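Local coordinates for protein hydrogenase maturation factor (PDB 3VTH) that probably transfers the carbamoyl group of carbamoyl phosphate to the C-terminal cysteine of HypE, at the cost of ATP, during [NiFe]-hydrogenase maturation, at residues M492-L497 with N727-C732; G512-V517 with L536-L541; L687-T692 with S720-Y725. All coordinates share one frame; numbering follows the deposited sequence.

Contact 1 of 3, residues M492-L497 with N727-C732; sequences MAEHNL and NSKVPC
Glu-494 OE2 is gripped by two backbone N-H groups of the facing loop: Ser-728 N at 2.9 Å, on the syn side of the carboxylate and near its plane, and Val-730 N at 3.3 Å, well above that plane. The other oxygen, Glu-494 OE1, takes the N-H of Lys-729 N at 2.7 Å in an almost straight bond (174°) and a weak one from Ser-728 N. Three consecutive amides thus close round one carboxylate and fix its rotation. The group gets there because CG stands anti to the carbonyl carbon (chi1 -61°) and the chain runs extended beyond it. Aliphatic carbons fill in around the oxygens, with Lys-729 CB 3.4 Å from Glu-494 OE1 and Val-730 CG2 3.5 Å from Glu-494 OE2. Ser-728 turns its hydroxyl to another partner, the carbonyl of Glu-378. Glu-494 is the last helical residue here, and a Schellman motif with Asn-496 as C-prime residue ends the helix just beyond it. Helix 483-494 carries the iron ligands His-483 and His-487, and the loop leads on to a third, Asp-734, so the carboxylate ties together two iron-binding elements of the protein's Kae1-like part, which belongs to the actin-like ATPase clan.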
# COMPACT_ATOMS: atom_id res chain seq x y z
N MET A 492 4.99 -14.86 -4.55
CA MET A 492 4.43 -16.06 -5.19
C MET A 492 2.90 -15.98 -5.32
O MET A 492 2.35 -16.30 -6.37
CB MET A 492 4.82 -17.33 -4.44
CG MET A 492 6.32 -17.64 -4.45
SD MET A 492 6.76 -19.04 -3.40
CE MET A 492 6.01 -20.37 -4.36
N ALA A 493 2.24 -15.58 -4.23
CA ALA A 493 0.79 -15.38 -4.20
C ALA A 493 0.26 -14.46 -5.33
O ALA A 493 -0.74 -14.78 -5.96
CB ALA A 493 0.35 -14.84 -2.83
N GLU A 494 0.93 -13.32 -5.55
CA GLU A 494 0.54 -12.35 -6.60
C GLU A 494 0.68 -12.95 -7.97
O GLU A 494 -0.07 -12.59 -8.89
CB GLU A 494 1.48 -11.14 -6.65
CG GLU A 494 1.57 -10.30 -5.47
CD GLU A 494 2.20 -8.95 -5.81
OE1 GLU A 494 1.98 -8.44 -6.94
OE2 GLU A 494 2.92 -8.43 -4.95
N HIS A 495 1.67 -13.81 -8.13
CA HIS A 495 1.96 -14.38 -9.43
C HIS A 495 1.45 -15.80 -9.60
O HIS A 495 1.81 -16.46 -10.56
CB HIS A 495 3.46 -14.27 -9.73
CG HIS A 495 3.95 -12.86 -9.77
ND1 HIS A 495 3.79 -12.04 -10.87
CD2 HIS A 495 4.57 -12.10 -8.83
CE1 HIS A 495 4.30 -10.85 -10.61
NE2 HIS A 495 4.79 -10.87 -9.38
N ASN A 496 0.61 -16.26 -8.67
CA ASN A 496 0.05 -17.61 -8.72
C ASN A 496 1.10 -18.72 -8.82
O ASN A 496 0.92 -19.71 -9.53
CB ASN A 496 -0.99 -17.73 -9.86
CG ASN A 496 -2.01 -16.60 -9.82
OD1 ASN A 496 -2.16 -15.85 -10.79
ND2 ASN A 496 -2.70 -16.47 -8.69
N LEU A 497 2.21 -18.53 -8.11
CA LEU A 497 3.26 -19.53 -8.10
C LEU A 497 3.03 -20.49 -6.94
O LEU A 497 2.67 -20.07 -5.83
CB LEU A 497 4.65 -18.90 -8.02
CG LEU A 497 5.03 -17.89 -9.10
CD1 LEU A 497 6.38 -17.26 -8.80
CD2 LEU A 497 5.02 -18.52 -10.51
N ASN A 727 7.35 -8.34 -6.07
CA ASN A 727 6.09 -7.79 -5.61
C ASN A 727 5.65 -6.62 -6.45
O ASN A 727 6.48 -5.86 -6.97
CB ASN A 727 6.18 -7.34 -4.15
CG ASN A 727 6.27 -8.53 -3.18
OD1 ASN A 727 5.26 -9.20 -2.91
ND2 ASN A 727 7.46 -8.79 -2.70
N SER A 728 4.33 -6.49 -6.58
CA SER A 728 3.75 -5.42 -7.39
C SER A 728 2.44 -4.87 -6.78
O SER A 728 2.28 -3.68 -6.60
CB SER A 728 3.54 -5.91 -8.83
OG SER A 728 2.99 -4.88 -9.64
N LYS A 729 1.52 -5.77 -6.47
CA LYS A 729 0.20 -5.45 -5.91
C LYS A 729 0.24 -5.27 -4.41
O LYS A 729 -0.60 -4.55 -3.84
CB LYS A 729 -0.77 -6.60 -6.24
CG LYS A 729 -1.09 -6.67 -7.73
CD LYS A 729 -2.08 -7.79 -8.03
CE LYS A 729 -2.61 -7.69 -9.45
NZ LYS A 729 -1.53 -7.68 -10.48
N VAL A 730 1.20 -5.94 -3.76
CA VAL A 730 1.45 -5.72 -2.32
C VAL A 730 2.93 -5.37 -2.19
O VAL A 730 3.69 -5.62 -3.13
CB VAL A 730 1.03 -6.93 -1.41
CG1 VAL A 730 -0.44 -7.36 -1.70
CG2 VAL A 730 1.99 -8.13 -1.54
N PRO A 731 3.34 -4.74 -1.08
CA PRO A 731 4.74 -4.30 -0.99
C PRO A 731 5.73 -5.47 -0.78
O PRO A 731 5.35 -6.53 -0.26
CB PRO A 731 4.74 -3.38 0.24
CG PRO A 731 3.28 -2.91 0.38
CD PRO A 731 2.52 -4.17 0.01
N CYS A 732 6.98 -5.26 -1.21
CA CYS A 732 8.06 -6.17 -0.87
C CYS A 732 8.52 -5.89 0.56
O CYS A 732 9.22 -6.70 1.15
CB CYS A 732 9.23 -6.05 -1.87
SG CYS A 732 10.01 -4.40 -1.90

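Contact 2 of 3, residues G512-V517 with L536-L541; sequences GTDGNV and LKYKPL
Asp-514 and Tyr-538 are brought together by their first torsions: in Asp-514, CG sits between the backbone N and the carbonyl carbon (chi1 62°), while the ring of Tyr-538 swings anti to its carbonyl carbon (chi1 -76°), and the two side chains approach from opposite directions. Tyr-538 OH gives a short hydrogen bond of 2.5 Å to Asp-514 OD2, using the syn lone pair of that oxygen. Tyr-538 OH is also bonded to Arg-532 NH2, which would probably polarise the hydroxyl and make it a better donor to Asp-514; Arg-532 also forms a long, weak ion pair with Asp-514 OD2. Asn-516 lies over one face of the ring. Asn-516 ND2 stands 3.3 Å above the plane of the Tyr-538 ring, toward the rim, with amide and ring planes 61° apart, and Asn-516 CB comes to 3.4 Å from Tyr-538 CE1. Val-517 O approaches the ring edge in plane, 3.8 Å from Tyr-538 CE1. A phenylalanine in place of Tyr-538 would probably leave Asp-514 OD2 without its short bond and take a partner from Arg-532. Within the loop, Asp-514 OD1 accepts the backbone N-H of Asn-516 N at 3.2 Å, forming an Asx turn, and also holds Trp-518 NE1, so two bonds on OD1 help hold the carboxylate in place while OD2 meets the tyrosine. Gly-512 N bonds Asn-516 O at 2.9 Å across the base of the turn. The whole is a beta hairpin between strands 509-511 and 517-525, its type I turn from Gly-512 to Gly-515 pinned at the surface to the neighbouring antiparallel strand 530-542.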
# COMPACT_ATOMS: atom_id res chain seq x y z
N GLY A 512 15.15 -15.18 12.65
CA GLY A 512 15.62 -16.43 12.04
C GLY A 512 15.33 -17.64 12.93
O GLY A 512 15.01 -17.47 14.10
N THR A 513 15.45 -18.84 12.38
CA THR A 513 15.15 -20.06 13.15
C THR A 513 16.33 -20.53 14.00
O THR A 513 16.21 -21.48 14.78
CB THR A 513 14.74 -21.22 12.22
OG1 THR A 513 15.76 -21.43 11.24
CG2 THR A 513 13.42 -20.88 11.50
N ASP A 514 17.48 -19.86 13.84
CA ASP A 514 18.65 -20.22 14.61
C ASP A 514 18.94 -19.21 15.73
O ASP A 514 20.06 -19.17 16.27
CB ASP A 514 19.87 -20.38 13.68
CG ASP A 514 20.24 -19.08 12.95
OD1 ASP A 514 19.48 -18.09 13.01
OD2 ASP A 514 21.29 -19.08 12.27
N GLY A 515 17.94 -18.42 16.09
CA GLY A 515 18.07 -17.41 17.15
C GLY A 515 18.81 -16.16 16.71
O GLY A 515 19.13 -15.28 17.52
N ASN A 516 19.12 -16.08 15.42
CA ASN A 516 19.80 -14.89 14.91
C ASN A 516 18.86 -14.07 14.06
O ASN A 516 17.78 -14.54 13.70
CB ASN A 516 21.07 -15.27 14.14
CG ASN A 516 22.12 -15.94 15.04
OD1 ASN A 516 22.29 -15.56 16.20
ND2 ASN A 516 22.80 -16.94 14.50
N VAL A 517 19.27 -12.85 13.76
CA VAL A 517 18.52 -11.98 12.87
C VAL A 517 18.88 -12.30 11.42
O VAL A 517 20.07 -12.40 11.09
CB VAL A 517 18.83 -10.50 13.18
CG1 VAL A 517 18.23 -9.57 12.13
CG2 VAL A 517 18.36 -10.13 14.61
N LEU A 536 24.57 -13.91 4.66
CA LEU A 536 25.78 -13.15 4.99
C LEU A 536 26.40 -13.66 6.29
O LEU A 536 25.67 -14.08 7.18
CB LEU A 536 25.47 -11.66 5.09
CG LEU A 536 25.10 -10.94 3.79
CD1 LEU A 536 24.84 -9.43 4.04
CD2 LEU A 536 26.19 -11.12 2.72
N LYS A 537 27.74 -13.63 6.39
CA LYS A 537 28.42 -14.08 7.61
C LYS A 537 27.93 -13.24 8.78
O LYS A 537 27.95 -12.01 8.73
CB LYS A 537 29.96 -13.99 7.48
CG LYS A 537 30.71 -14.61 8.68
CD LYS A 537 32.24 -14.38 8.58
CE LYS A 537 32.98 -15.09 9.73
NZ LYS A 537 34.45 -14.77 9.64
N TYR A 538 27.44 -13.92 9.82
CA TYR A 538 26.86 -13.24 11.00
C TYR A 538 27.81 -12.22 11.64
O TYR A 538 28.97 -12.54 11.88
CB TYR A 538 26.49 -14.28 12.06
CG TYR A 538 25.23 -15.04 11.73
CD1 TYR A 538 24.04 -14.36 11.50
CD2 TYR A 538 25.22 -16.43 11.68
CE1 TYR A 538 22.86 -15.04 11.20
CE2 TYR A 538 24.05 -17.12 11.39
CZ TYR A 538 22.87 -16.40 11.15
OH TYR A 538 21.69 -17.04 10.87
N LYS A 539 27.31 -11.01 11.90
CA LYS A 539 28.07 -9.98 12.60
C LYS A 539 27.33 -9.61 13.87
O LYS A 539 26.08 -9.58 13.88
CB LYS A 539 28.23 -8.72 11.72
CG LYS A 539 28.94 -8.96 10.39
CD LYS A 539 30.41 -9.35 10.63
CE LYS A 539 31.09 -9.77 9.34
NZ LYS A 539 32.44 -10.38 9.58
N PRO A 540 28.08 -9.29 14.94
CA PRO A 540 27.46 -8.91 16.20
C PRO A 540 26.85 -7.51 16.08
O PRO A 540 27.41 -6.63 15.42
CB PRO A 540 28.63 -8.92 17.20
CG PRO A 540 29.85 -8.57 16.35
CD PRO A 540 29.56 -9.24 15.00
N LEU A 541 25.69 -7.31 16.70
CA LEU A 541 25.05 -6.02 16.70
C LEU A 541 24.83 -5.64 18.15
O LEU A 541 23.94 -6.17 18.80
CB LEU A 541 23.71 -6.11 15.95
CG LEU A 541 23.11 -4.82 15.43
CD1 LEU A 541 23.76 -4.50 14.10
CD2 LEU A 541 21.59 -4.97 15.24

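Contact 3 of 3, residues L687-T692 with S720-Y725; sequences LIRKET and SGFEVY
Arg-689 CB starts the contact 3.9 Å from Phe-722 CE1, and from there the side chain runs across one face of the phenylalanine. With CG anti to the backbone N (chi1 172°), the chain leaves helix 666-692 toward the ring, and Arg-689 CD settles 3.6 Å from Phe-722 CE1. A bend at chi3 (71°) then lays the polar end flat: Arg-689 NE passes 3.4 Å from Phe-722 CZ, and the guanidinium covers the ring with the two planes only 6° apart. Arg-689 CZ lies 3.7 Å from the centroid of the Phe-722 ring, a stacked cation-pi pair. Beyond the stack, the end of the group closes on the backbone. Arg-689 NH1 and NH2 both donate to Ser-720 O, each at 2.9 Å, reaching it from the same face of the carbonyl while the oxygen stays in the guanidinium plane. Each terminal nitrogen has a further partner, NH1 the side-chain oxygen OD1 of Asn-695 and NH2 that of Asn-686. Ser-720 and Gly-721 belong to the turn that ends helix 707-719, a Schellman motif with Gly-721 as C-prime residue, and Phe-722 follows as the chain heads into strand 723-726. The ring also packs on Leu-717 and Val-697. The gripped carbonyl therefore stands at the C-terminal end of a helix, where the partial negative charge of the helix dipole would be expected to suit a cation. The in-plane Ser-720 O, with the two asparagine oxygens as further partners, limits the rotation of the guanidinium and the ring beneath holds it flat, so its charge is probably shared between polar acceptors and the pi face.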
# COMPACT_ATOMS: atom_id res chain seq x y z
N LEU A 687 24.57 -20.53 -9.16
CA LEU A 687 25.06 -21.70 -8.44
C LEU A 687 23.89 -22.62 -8.07
O LEU A 687 23.94 -23.82 -8.29
CB LEU A 687 25.82 -21.28 -7.18
CG LEU A 687 27.27 -20.84 -7.37
CD1 LEU A 687 27.74 -20.07 -6.15
CD2 LEU A 687 28.21 -22.04 -7.67
N ILE A 688 22.83 -22.02 -7.53
CA ILE A 688 21.67 -22.77 -7.06
C ILE A 688 20.91 -23.42 -8.23
O ILE A 688 20.54 -24.60 -8.15
CB ILE A 688 20.78 -21.88 -6.18
CG1 ILE A 688 21.56 -21.49 -4.92
CG2 ILE A 688 19.50 -22.61 -5.79
CD1 ILE A 688 20.96 -20.29 -4.17
N ARG A 689 20.72 -22.67 -9.32
CA ARG A 689 20.12 -23.24 -10.53
C ARG A 689 20.90 -24.45 -11.07
O ARG A 689 20.31 -25.45 -11.48
CB ARG A 689 19.96 -22.17 -11.63
CG ARG A 689 19.51 -22.72 -12.99
CD ARG A 689 19.05 -21.62 -13.93
NE ARG A 689 20.16 -20.81 -14.40
CZ ARG A 689 20.07 -19.81 -15.27
NH1 ARG A 689 18.90 -19.46 -15.81
NH2 ARG A 689 21.17 -19.16 -15.60
N LYS A 690 22.23 -24.35 -11.08
CA LYS A 690 23.09 -25.43 -11.55
C LYS A 690 22.87 -26.69 -10.69
O LYS A 690 22.76 -27.79 -11.23
CB LYS A 690 24.57 -25.00 -11.55
CG LYS A 690 25.43 -25.63 -12.64
CD LYS A 690 26.14 -26.89 -12.16
CE LYS A 690 26.47 -27.83 -13.31
NZ LYS A 690 25.22 -28.45 -13.89
N GLU A 691 22.77 -26.52 -9.37
CA GLU A 691 22.49 -27.62 -8.44
C GLU A 691 21.09 -28.22 -8.56
O GLU A 691 20.94 -29.44 -8.54
CB GLU A 691 22.69 -27.16 -6.99
CG GLU A 691 24.12 -27.19 -6.47
CD GLU A 691 24.21 -26.76 -5.00
OE1 GLU A 691 24.04 -25.55 -4.71
OE2 GLU A 691 24.45 -27.64 -4.13
N THR A 692 20.07 -27.37 -8.69
CA THR A 692 18.67 -27.78 -8.52
C THR A 692 17.83 -27.81 -9.80
O THR A 692 16.76 -28.40 -9.82
CB THR A 692 17.94 -26.85 -7.52
OG1 THR A 692 17.99 -25.50 -8.00
CG2 THR A 692 18.58 -26.93 -6.13
N SER A 720 20.16 -13.92 -18.22
CA SER A 720 20.72 -15.27 -18.05
C SER A 720 19.65 -16.37 -18.05
O SER A 720 19.91 -17.50 -17.62
CB SER A 720 21.56 -15.36 -16.78
OG SER A 720 22.84 -14.78 -17.01
N GLY A 721 18.47 -16.02 -18.52
CA GLY A 721 17.42 -17.00 -18.75
C GLY A 721 16.44 -17.26 -17.63
O GLY A 721 15.49 -18.00 -17.83
N PHE A 722 16.67 -16.67 -16.45
CA PHE A 722 15.75 -16.85 -15.32
C PHE A 722 14.40 -16.21 -15.60
O PHE A 722 14.32 -15.17 -16.26
CB PHE A 722 16.30 -16.19 -14.05
CG PHE A 722 17.43 -16.93 -13.42
CD1 PHE A 722 17.17 -18.01 -12.58
CD2 PHE A 722 18.75 -16.54 -13.63
CE1 PHE A 722 18.20 -18.69 -11.96
CE2 PHE A 722 19.79 -17.22 -13.02
CZ PHE A 722 19.51 -18.30 -12.18
N GLU A 723 13.34 -16.82 -15.06
CA GLU A 723 12.04 -16.16 -14.94
C GLU A 723 12.01 -15.48 -13.57
O GLU A 723 12.05 -16.15 -12.53
CB GLU A 723 10.91 -17.17 -15.03
CG GLU A 723 10.86 -17.95 -16.33
CD GLU A 723 10.21 -19.31 -16.14
OE1 GLU A 723 8.97 -19.33 -15.94
OE2 GLU A 723 10.94 -20.34 -16.17
N VAL A 724 11.94 -14.15 -13.58
CA VAL A 724 12.12 -13.38 -12.35
C VAL A 724 10.83 -12.70 -11.95
O VAL A 724 10.12 -12.15 -12.79
CB VAL A 724 13.26 -12.33 -12.50
CG1 VAL A 724 13.56 -11.69 -11.14
CG2 VAL A 724 14.51 -12.98 -13.09
N TYR A 725 10.54 -12.77 -10.65
CA TYR A 725 9.33 -12.20 -10.09
C TYR A 725 9.65 -11.30 -8.90
O TYR A 725 10.54 -11.59 -8.10
CB TYR A 725 8.39 -13.31 -9.62
CG TYR A 725 8.05 -14.34 -10.68
CD1 TYR A 725 6.87 -14.26 -11.41
CD2 TYR A 725 8.92 -15.41 -10.94
CE1 TYR A 725 6.54 -15.22 -12.38
CE2 TYR A 725 8.61 -16.37 -11.90
CZ TYR A 725 7.43 -16.27 -12.62
OH TYR A 725 7.14 -17.23 -13.56

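How the contacts relate
All three contacts belong to the Kae1-like, actin-like part of the chain. Segment 492-497 opens the order; contacts 2 and 3 follow in series, both nested inside the loop that 727-732 closes. Contacts 1 and 3 are neighbours, centres about 19 Å apart, and touch directly: strand 723-726 runs from one to the other, and His-495 meets Tyr-725 edge to face, His-495 CG lying 3.6 Å from Tyr-725 CD1. Contact 2 stands apart, its centre about 27 Å from that of contact 1 and 26 Å from that of contact 3. Contacts 2 and 3 do not touch but reach the same mixed sheet, and through it the hairpin region and strand 723-726 belong to one framework.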